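Local structure of 3-oxo-glucose-6-phosphate:glutamate aminotransferase (Bacillus subtilis subsp. subtilis, 4K2M) at residues D324-Q329 with P419-E424. The protein catalyses the reversible pyridoxal phosphate-dependent transfer of an amino group from glutamate to 3-dehydroglucose 6-phosphate, giving kanosamine 6-phosphate for antibiotic biosynthesis. Residues are numbered along the deposited sequence; the frame is centred on the assembly and turned at random.
Sequences DRYITQ and PSFTLE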
loop_
_atom_site.group_PDB
_atom_site.type_symbol
_atom_site.label_atom_id
_atom_site.label_comp_id
_atom_site.label_asym_id
_atom_site.label_seq_id
_atom_site.Cartn_x
_atom_site.Cartn_y
_atom_site.Cartn_z
ATOM N N ASP A 324 26.357 -8.240 -20.178
ATOM C CA ASP A 324 27.307 -8.927 -21.058
ATOM C C ASP A 324 28.383 -7.954 -21.530
ATOM O O ASP A 324 29.562 -8.313 -21.616
ATOM C CB ASP A 324 26.552 -9.518 -22.254
ATOM C CG ASP A 324 27.467 -10.232 -23.244
ATOM O OD1 ASP A 324 28.205 -11.158 -22.843
ATOM O OD2 ASP A 324 27.421 -9.874 -24.428
ATOM N N ARG A 325 27.984 -6.722 -21.816
ATOM C CA ARG A 325 28.909 -5.715 -22.351
ATOM C C ARG A 325 29.911 -5.283 -21.275
ATOM O O ARG A 325 31.102 -5.149 -21.559
ATOM C CB ARG A 325 28.123 -4.524 -22.898
ATOM C CG ARG A 325 28.931 -3.573 -23.797
ATOM C CD ARG A 325 27.977 -2.711 -24.622
ATOM N NE ARG A 325 28.663 -1.845 -25.595
ATOM C CZ ARG A 325 29.057 -0.594 -25.359
ATOM N NH1 ARG A 325 28.868 -0.048 -24.173
ATOM N NH2 ARG A 325 29.646 0.121 -26.319
ATOM N N TYR A 326 29.437 -5.084 -20.044
ATOM C CA TYR A 326 30.343 -4.829 -18.922
ATOM C C TYR A 326 31.319 -5.973 -18.741
ATOM O O TYR A 326 32.518 -5.759 -18.539
ATOM C CB TYR A 326 29.566 -4.694 -17.608
ATOM C CG TYR A 326 29.050 -3.319 -17.254
ATOM C CD1 TYR A 326 29.825 -2.174 -17.450
ATOM C CD2 TYR A 326 27.795 -3.173 -16.679
ATOM C CE1 TYR A 326 29.351 -0.921 -17.088
ATOM C CE2 TYR A 326 27.312 -1.932 -16.315
ATOM C CZ TYR A 326 28.095 -0.809 -16.525
ATOM O OH TYR A 326 27.601 0.417 -16.163
ATOM N N ILE A 327 30.811 -7.204 -18.760
ATOM C CA ILE A 327 31.660 -8.352 -18.420
ATOM C C ILE A 327 32.742 -8.536 -19.477
ATOM O O ILE A 327 33.907 -8.792 -19.162
ATOM C CB ILE A 327 30.830 -9.634 -18.232
ATOM C CG1 ILE A 327 29.988 -9.526 -16.951
ATOM C CG2 ILE A 327 31.729 -10.872 -18.180
ATOM C CD1 ILE A 327 28.900 -10.617 -16.835
ATOM N N THR A 328 32.363 -8.376 -20.734
ATOM C CA THR A 328 33.324 -8.504 -21.818
ATOM C C THR A 328 34.325 -7.341 -21.835
ATOM O O THR A 328 35.538 -7.562 -21.908
ATOM C CB THR A 328 32.592 -8.632 -23.171
ATOM O OG1 THR A 328 31.796 -9.828 -23.146
ATOM C CG2 THR A 328 33.588 -8.713 -24.339
ATOM N N GLN A 329 33.839 -6.107 -21.763
ATOM C CA GLN A 329 34.724 -4.965 -21.990
ATOM C C GLN A 329 35.605 -4.638 -20.778
ATOM O O GLN A 329 36.659 -4.010 -20.935
ATOM C CB GLN A 329 33.956 -3.739 -22.520
ATOM C CG GLN A 329 33.371 -3.994 -23.938
ATOM C CD GLN A 329 32.928 -2.742 -24.678
ATOM O OE1 GLN A 329 33.371 -1.627 -24.382
ATOM N NE2 GLN A 329 32.049 -2.926 -25.665
ATOM N N PRO A 419 17.241 -0.610 -18.015
ATOM C CA PRO A 419 17.004 -0.824 -19.459
ATOM C C PRO A 419 17.178 0.406 -20.354
ATOM O O PRO A 419 17.613 0.238 -21.502
ATOM C CB PRO A 419 15.554 -1.317 -19.515
ATOM C CG PRO A 419 15.303 -1.897 -18.182
ATOM C CD PRO A 419 16.106 -1.074 -17.194
ATOM N N SER A 420 16.857 1.599 -19.864
ATOM C CA SER A 420 17.008 2.811 -20.683
ATOM C C SER A 420 18.387 3.469 -20.600
ATOM O O SER A 420 18.589 4.576 -21.118
ATOM C CB SER A 420 15.918 3.837 -20.360
ATOM O OG SER A 420 14.661 3.398 -20.839
ATOM N N PHE A 421 19.327 2.791 -19.955
ATOM C CA PHE A 421 20.706 3.254 -19.881
ATOM C C PHE A 421 21.271 3.251 -21.303
ATOM O O PHE A 421 20.918 2.386 -22.111
ATOM C CB PHE A 421 21.469 2.269 -19.017
ATOM C CG PHE A 421 22.852 2.716 -18.615
ATOM C CD1 PHE A 421 23.071 3.989 -18.092
ATOM C CD2 PHE A 421 23.913 1.819 -18.683
ATOM C CE1 PHE A 421 24.355 4.377 -17.675
ATOM C CE2 PHE A 421 25.197 2.191 -18.259
ATOM C CZ PHE A 421 25.412 3.474 -17.760
ATOM N N THR A 422 22.132 4.209 -21.636
ATOM C CA THR A 422 22.673 4.247 -22.997
ATOM C C THR A 422 24.040 3.599 -23.034
ATOM O O THR A 422 24.755 3.573 -22.030
ATOM C CB THR A 422 22.758 5.678 -23.579
ATOM O OG1 THR A 422 23.671 6.462 -22.803
ATOM C CG2 THR A 422 21.400 6.349 -23.584
ATOM N N LEU A 423 24.417 3.078 -24.194
ATOM C CA LEU A 423 25.725 2.445 -24.315
ATOM C C LEU A 423 26.839 3.479 -24.251
ATOM O O LEU A 423 27.929 3.191 -23.767
ATOM C CB LEU A 423 25.820 1.647 -25.604
ATOM C CG LEU A 423 24.770 0.565 -25.764
ATOM C CD1 LEU A 423 25.029 -0.208 -27.064
ATOM C CD2 LEU A 423 24.778 -0.378 -24.578
ATOM N N GLU A 424 26.568 4.693 -24.719
ATOM C CA GLU A 424 27.574 5.747 -24.610
ATOM C C GLU A 424 27.838 6.167 -23.154
ATOM O O GLU A 424 28.976 6.464 -22.782
ATOM C CB GLU A 424 27.234 6.951 -25.504
ATOM C CG GLU A 424 25.925 7.670 -25.179
ATOM C CD GLU A 424 24.747 7.177 -26.027
ATOM O OE1 GLU A 424 24.812 6.046 -26.557
ATOM O OE2 GLU A 424 23.754 7.927 -26.154
#
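Arg-325 and Tyr-326, near the C-terminal end of helix 312-329, reach across to Leu-423, the first residue of helix 423-441, and Phe-421 in the loop that leads into it, joining these parts of the aspartate aminotransferase fold away from the active site. The polar part of the contact belongs to Arg-325. Its CG stands anti to the backbone N (chi1 -165°) and the chain runs extended to NE, which carries the guanidinium to the first turn of the other helix. There NH1 gives a weak, bent hydrogen bond to the carbonyl O of Leu-423 (3.4 Å, N-H...O angle 134°); the stronger partner of NH1 is OE1 of Gln-426. NH2 forms a salt bridge with Asp-427, so the guanidinium is gripped through both terminal nitrogens and its rotation is probably fixed.

Van der Waals contacts accompany these bonds. Leu-423 CB lies over one face of the guanidinium, toward its rim and 3.8 Å from NH1. Farther back along the arginine, CD meets Leu-423 CD2 at 4.0 Å. From its own helix, Gln-329 places NE2 above the opposite face.

The aromatic pair, Tyr-326 and Phe-421, completes the buried contact, their side chains crossing at about a right angle. The tyrosine hydroxyl is hydrogen-bonded to the carbonyl O of Pro-416, and this same OH approaches the Phe-421 ring obliquely, 3.6 Å from CE2 and 4.1 Å from CZ.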